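Long-range contact in DUF1955 domain-containing protein (Sulfolobus tokodaii, PDB 1WY6), which is of unknown function but folds as an archaeal helical repeat protein, mostly helical with no strand, and cross-linked by disulfides: residues I53-I65 with V80-V94. Numbering follows the deposited sequence.
Sequences IDCRYMFQVLDKI and VVECGVINNTLNEHV
Phe59 reaches from helix 55-65 as a knob into the hole formed by Cys83, Gly84, His93 and Val94, its CZ 3.8 Å from Val94 CG2. With CG anti to the carbonyl carbon (chi1 -59°), the ring runs in between Cys83 and Gly84 of one helix and Val94 of the next. Gly84 N lies in plane at the ring edge, while the amide of Asn91 stands steeply over one face, ND2 3.2 Å above the ring plane. The other branch of that amide, OD1, caps the next helix by accepting from Val94 N, which helps fix its rotation. Beside the ring, the Cys55-Cys83 disulfide (SG to SG 2.0 Å, chi3 -85°) ties the helices covalently, and Met58 SD rests 3.5 Å from Cys83 SG.

Farther along, Leu62 CB sits squarely over the His93 ring, 3.6 Å from its centroid, a CH-pi contact. The imidazole meets Phe59 rim to rim, the planes nearly parallel, and its NE2 donates to Asp63 OD2 at 2.6 Å, approaching from above the carboxylate plane. With the imidazole of His93 cut back to an alanine here, Asp63 OD2 is likely to lose this donor and a gap to open under Leu62 CB. At the far end Asn87 ND2 donates to Cys55 O at 3.1 Å, also from above the carbonyl plane.

The contact thus joins helix 55-65 to both arms of the hairpin made by helices 78-86 and 92-103; segment 55-65 crosses segment 80-86 at -121°. Leu50 of helix 44-52 packs on Met58, Leu62 and Val80, and helix 107-117 backs Val81, continuing the row of helices.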
loop_
_atom_site.group_PDB
_atom_site.type_symbol
_atom_site.label_atom_id
_atom_site.label_comp_id
_atom_site.label_asym_id
_atom_site.label_seq_id
_atom_site.Cartn_x
_atom_site.Cartn_y
_atom_site.Cartn_z
ATOM N N ILE A 53 1.600 9.241 7.029
ATOM C CA ILE A 53 1.341 8.480 8.245
ATOM C C ILE A 53 2.386 7.395 8.502
ATOM O O ILE A 53 2.780 6.650 7.600
ATOM C CB ILE A 53 -0.074 7.836 8.257
ATOM C CG1 ILE A 53 -0.363 7.288 9.662
ATOM C CG2 ILE A 53 -0.167 6.702 7.220
ATOM C CD1 ILE A 53 -1.799 6.823 9.859
ATOM N N ASP A 54 2.840 7.334 9.748
ATOM C CA ASP A 54 3.826 6.351 10.177
ATOM C C ASP A 54 3.324 4.943 9.855
ATOM O O ASP A 54 2.155 4.615 10.080
ATOM C CB ASP A 54 4.062 6.489 11.689
ATOM C CG ASP A 54 5.253 5.663 12.186
ATOM O OD1 ASP A 54 5.269 4.424 11.996
ATOM O OD2 ASP A 54 6.170 6.263 12.776
ATOM N N CYS A 55 4.212 4.104 9.330
ATOM C CA CYS A 55 3.844 2.734 8.989
ATOM C C CYS A 55 3.327 1.938 10.189
ATOM O O CYS A 55 2.661 0.910 10.028
ATOM C CB CYS A 55 5.037 2.018 8.347
ATOM S SG CYS A 55 5.352 2.577 6.640
ATOM N N ARG A 56 3.634 2.415 11.388
ATOM C CA ARG A 56 3.175 1.754 12.608
ATOM C C ARG A 56 1.655 1.849 12.747
ATOM O O ARG A 56 1.051 1.027 13.427
ATOM C CB ARG A 56 3.774 2.408 13.858
ATOM C CG ARG A 56 5.265 2.254 14.089
ATOM C CD ARG A 56 5.631 3.004 15.370
ATOM N NE ARG A 56 4.815 2.543 16.494
ATOM C CZ ARG A 56 4.614 3.224 17.621
ATOM N NH1 ARG A 56 5.163 4.418 17.797
ATOM N NH2 ARG A 56 3.865 2.699 18.582
ATOM N N TYR A 57 1.049 2.850 12.109
ATOM C CA TYR A 57 -0.398 3.072 12.221
ATOM C C TYR A 57 -1.218 2.923 10.941
ATOM O O TYR A 57 -2.418 2.634 11.000
ATOM C CB TYR A 57 -0.674 4.484 12.765
ATOM C CG TYR A 57 0.147 4.899 13.965
ATOM C CD1 TYR A 57 0.281 4.060 15.071
ATOM C CD2 TYR A 57 0.770 6.150 14.005
ATOM C CE1 TYR A 57 1.021 4.453 16.194
ATOM C CE2 TYR A 57 1.505 6.556 15.119
ATOM C CZ TYR A 57 1.629 5.699 16.211
ATOM O OH TYR A 57 2.376 6.077 17.302
ATOM N N MET A 58 -0.583 3.148 9.798
ATOM C CA MET A 58 -1.268 3.090 8.512
ATOM C C MET A 58 -2.336 2.008 8.381
ATOM O O MET A 58 -3.484 2.304 8.066
ATOM C CB MET A 58 -0.261 2.942 7.369
ATOM C CG MET A 58 -0.922 2.890 5.994
ATOM S SD MET A 58 0.238 2.874 4.616
ATOM C CE MET A 58 0.604 4.608 4.472
ATOM N N PHE A 59 -1.973 0.760 8.640
ATOM C CA PHE A 59 -2.930 -0.327 8.500
ATOM C C PHE A 59 -4.070 -0.320 9.515
ATOM O O PHE A 59 -5.179 -0.727 9.190
ATOM C CB PHE A 59 -2.173 -1.656 8.495
ATOM C CG PHE A 59 -1.158 -1.751 7.382
ATOM C CD1 PHE A 59 0.160 -2.109 7.644
ATOM C CD2 PHE A 59 -1.514 -1.425 6.074
ATOM C CE1 PHE A 59 1.112 -2.135 6.617
ATOM C CE2 PHE A 59 -0.577 -1.446 5.046
ATOM C CZ PHE A 59 0.743 -1.801 5.315
ATOM N N GLN A 60 -3.809 0.145 10.735
ATOM C CA GLN A 60 -4.859 0.229 11.757
ATOM C C GLN A 60 -5.906 1.233 11.274
ATOM O O GLN A 60 -7.112 1.045 11.449
ATOM C CB GLN A 60 -4.289 0.734 13.084
ATOM C CG GLN A 60 -3.276 -0.183 13.755
ATOM C CD GLN A 60 -2.581 0.501 14.927
ATOM O OE1 GLN A 60 -3.225 1.148 15.761
ATOM N NE2 GLN A 60 -1.262 0.355 14.997
ATOM N N VAL A 61 -5.423 2.320 10.679
ATOM C CA VAL A 61 -6.305 3.353 10.156
ATOM C C VAL A 61 -7.126 2.799 9.001
ATOM O O VAL A 61 -8.347 2.939 8.989
ATOM C CB VAL A 61 -5.518 4.568 9.644
ATOM C CG1 VAL A 61 -6.472 5.545 8.974
ATOM C CG2 VAL A 61 -4.785 5.242 10.804
ATOM N N LEU A 62 -6.456 2.171 8.037
ATOM C CA LEU A 62 -7.133 1.604 6.875
ATOM C C LEU A 62 -8.186 0.560 7.248
ATOM O O LEU A 62 -9.248 0.500 6.628
ATOM C CB LEU A 62 -6.116 0.987 5.908
ATOM C CG LEU A 62 -5.266 1.977 5.114
ATOM C CD1 LEU A 62 -4.280 1.219 4.240
ATOM C CD2 LEU A 62 -6.177 2.855 4.260
ATOM N N ASP A 63 -7.885 -0.261 8.251
ATOM C CA ASP A 63 -8.817 -1.288 8.719
ATOM C C ASP A 63 -10.112 -0.646 9.229
ATOM O O ASP A 63 -11.193 -1.211 9.117
ATOM C CB ASP A 63 -8.195 -2.083 9.868
ATOM C CG ASP A 63 -7.199 -3.129 9.398
ATOM O OD1 ASP A 63 -6.435 -3.617 10.252
ATOM O OD2 ASP A 63 -7.179 -3.476 8.199
ATOM N N LYS A 64 -9.999 0.546 9.795
ATOM C CA LYS A 64 -11.179 1.203 10.341
ATOM C C LYS A 64 -11.934 2.083 9.365
ATOM O O LYS A 64 -13.162 2.043 9.316
ATOM C CB LYS A 64 -10.794 2.028 11.564
ATOM C CG LYS A 64 -10.587 1.208 12.828
ATOM C CD LYS A 64 -10.042 2.072 13.949
ATOM C CE LYS A 64 -10.239 1.414 15.304
ATOM N NZ LYS A 64 -9.841 -0.015 15.290
ATOM N N ILE A 65 -11.207 2.855 8.566
ATOM C CA ILE A 65 -11.871 3.776 7.654
ATOM C C ILE A 65 -11.567 3.645 6.163
ATOM O O ILE A 65 -12.089 4.408 5.358
ATOM C CB ILE A 65 -11.579 5.221 8.093
ATOM C CG1 ILE A 65 -10.079 5.516 7.975
ATOM C CG2 ILE A 65 -12.013 5.409 9.547
ATOM C CD1 ILE A 65 -9.697 6.928 8.386
ATOM N N VAL A 80 1.509 2.823 0.509
ATOM C CA VAL A 80 0.921 1.668 1.177
ATOM C C VAL A 80 1.816 0.442 1.027
ATOM O O VAL A 80 2.013 -0.308 1.974
ATOM C CB VAL A 80 -0.499 1.366 0.629
ATOM C CG1 VAL A 80 -1.028 0.060 1.219
ATOM C CG2 VAL A 80 -1.425 2.513 0.983
ATOM N N VAL A 81 2.366 0.250 -0.166
ATOM C CA VAL A 81 3.259 -0.872 -0.418
ATOM C C VAL A 81 4.525 -0.706 0.432
ATOM O O VAL A 81 5.053 -1.682 0.975
ATOM C CB VAL A 81 3.669 -0.934 -1.896
ATOM C CG1 VAL A 81 4.501 -2.184 -2.145
ATOM C CG2 VAL A 81 2.431 -0.906 -2.784
ATOM N N GLU A 82 5.003 0.533 0.530
ATOM C CA GLU A 82 6.192 0.856 1.319
ATOM C C GLU A 82 6.024 0.413 2.765
ATOM O O GLU A 82 6.963 -0.092 3.375
ATOM C CB GLU A 82 6.467 2.362 1.301
ATOM C CG GLU A 82 7.125 2.889 0.042
ATOM C CD GLU A 82 8.530 2.333 -0.177
ATOM O OE1 GLU A 82 9.178 1.917 0.814
ATOM O OE2 GLU A 82 8.992 2.326 -1.342
ATOM N N CYS A 83 4.838 0.631 3.330
ATOM C CA CYS A 83 4.592 0.211 4.707
ATOM C C CYS A 83 4.534 -1.310 4.773
ATOM O O CYS A 83 4.832 -1.910 5.799
ATOM C CB CYS A 83 3.302 0.824 5.239
ATOM S SG CYS A 83 3.507 2.548 5.790
ATOM N N GLY A 84 4.146 -1.937 3.672
ATOM C CA GLY A 84 4.124 -3.386 3.650
ATOM C C GLY A 84 5.564 -3.867 3.754
ATOM O O GLY A 84 5.876 -4.773 4.526
ATOM N N VAL A 85 6.451 -3.239 2.987
ATOM C CA VAL A 85 7.867 -3.603 2.998
ATOM C C VAL A 85 8.557 -3.249 4.319
ATOM O O VAL A 85 9.307 -4.055 4.858
ATOM C CB VAL A 85 8.636 -2.924 1.827
ATOM C CG1 VAL A 85 10.135 -3.256 1.907
ATOM C CG2 VAL A 85 8.078 -3.412 0.494
ATOM N N ILE A 86 8.312 -2.047 4.836
ATOM C CA ILE A 86 8.932 -1.634 6.092
ATOM C C ILE A 86 8.462 -2.550 7.215
ATOM O O ILE A 86 9.254 -2.991 8.043
ATOM C CB ILE A 86 8.574 -0.175 6.446
ATOM C CG1 ILE A 86 9.103 0.766 5.358
ATOM C CG2 ILE A 86 9.171 0.194 7.804
ATOM C CD1 ILE A 86 8.813 2.235 5.610
ATOM N N ASN A 87 7.166 -2.831 7.234
ATOM C CA ASN A 87 6.591 -3.708 8.238
ATOM C C ASN A 87 6.823 -5.168 7.833
ATOM O O ASN A 87 6.373 -6.086 8.511
ATOM C CB ASN A 87 5.084 -3.432 8.362
ATOM C CG ASN A 87 4.782 -2.101 9.049
ATOM O OD1 ASN A 87 5.557 -1.156 8.961
ATOM N ND2 ASN A 87 3.645 -2.029 9.728
ATOM N N ASN A 88 7.529 -5.369 6.723
ATOM C CA ASN A 88 7.801 -6.708 6.204
ATOM C C ASN A 88 6.548 -7.550 6.329
ATOM O O ASN A 88 6.600 -8.718 6.702
ATOM C CB ASN A 88 8.938 -7.378 6.976
ATOM C CG ASN A 88 9.449 -8.626 6.284
ATOM O OD1 ASN A 88 9.803 -8.594 5.104
ATOM N ND2 ASN A 88 9.497 -9.733 7.017
ATOM N N THR A 89 5.411 -6.943 6.018
ATOM C CA THR A 89 4.143 -7.641 6.114
ATOM C C THR A 89 3.273 -7.409 4.886
ATOM O O THR A 89 3.163 -6.296 4.382
ATOM C CB THR A 89 3.360 -7.191 7.373
ATOM O OG1 THR A 89 2.230 -8.047 7.562
ATOM C CG2 THR A 89 2.881 -5.743 7.225
ATOM N N LEU A 90 2.666 -8.484 4.410
ATOM C CA LEU A 90 1.781 -8.432 3.264
ATOM C C LEU A 90 0.369 -8.534 3.838
ATOM O O LEU A 90 0.135 -9.301 4.773
ATOM C CB LEU A 90 2.069 -9.616 2.341
ATOM C CG LEU A 90 1.305 -9.732 1.024
ATOM C CD1 LEU A 90 1.514 -8.479 0.193
ATOM C CD2 LEU A 90 1.787 -10.961 0.268
ATOM N N ASN A 91 -0.559 -7.747 3.303
ATOM C CA ASN A 91 -1.944 -7.767 3.768
ATOM C C ASN A 91 -2.854 -7.289 2.640
ATOM O O ASN A 91 -2.371 -6.875 1.585
ATOM C CB ASN A 91 -2.112 -6.866 4.992
ATOM C CG ASN A 91 -1.778 -5.429 4.695
ATOM O OD1 ASN A 91 -2.250 -4.872 3.706
ATOM N ND2 ASN A 91 -0.961 -4.814 5.545
ATOM N N GLU A 92 -4.164 -7.328 2.865
ATOM C CA GLU A 92 -5.116 -6.927 1.836
ATOM C C GLU A 92 -4.926 -5.495 1.341
ATOM O O GLU A 92 -5.182 -5.213 0.169
ATOM C CB GLU A 92 -6.553 -7.105 2.337
ATOM C CG GLU A 92 -6.923 -6.169 3.469
ATOM C CD GLU A 92 -8.371 -6.313 3.901
ATOM O OE1 GLU A 92 -8.770 -5.615 4.861
ATOM O OE2 GLU A 92 -9.106 -7.119 3.283
ATOM N N HIS A 93 -4.499 -4.596 2.228
ATOM C CA HIS A 93 -4.277 -3.204 1.855
ATOM C C HIS A 93 -3.120 -3.144 0.870
ATOM O O HIS A 93 -3.223 -2.506 -0.176
ATOM C CB HIS A 93 -3.962 -2.344 3.090
ATOM C CG HIS A 93 -5.034 -2.380 4.135
ATOM N ND1 HIS A 93 -6.366 -2.192 3.839
ATOM C CD2 HIS A 93 -4.976 -2.614 5.468
ATOM C CE1 HIS A 93 -7.084 -2.312 4.941
ATOM N NE2 HIS A 93 -6.265 -2.569 5.944
ATOM N N VAL A 94 -2.024 -3.815 1.204
ATOM C CA VAL A 94 -0.862 -3.837 0.327
ATOM C C VAL A 94 -1.204 -4.417 -1.040
ATOM O O VAL A 94 -0.841 -3.847 -2.060
ATOM C CB VAL A 94 0.299 -4.671 0.915
ATOM C CG1 VAL A 94 1.451 -4.730 -0.095
ATOM C CG2 VAL A 94 0.772 -4.056 2.226
#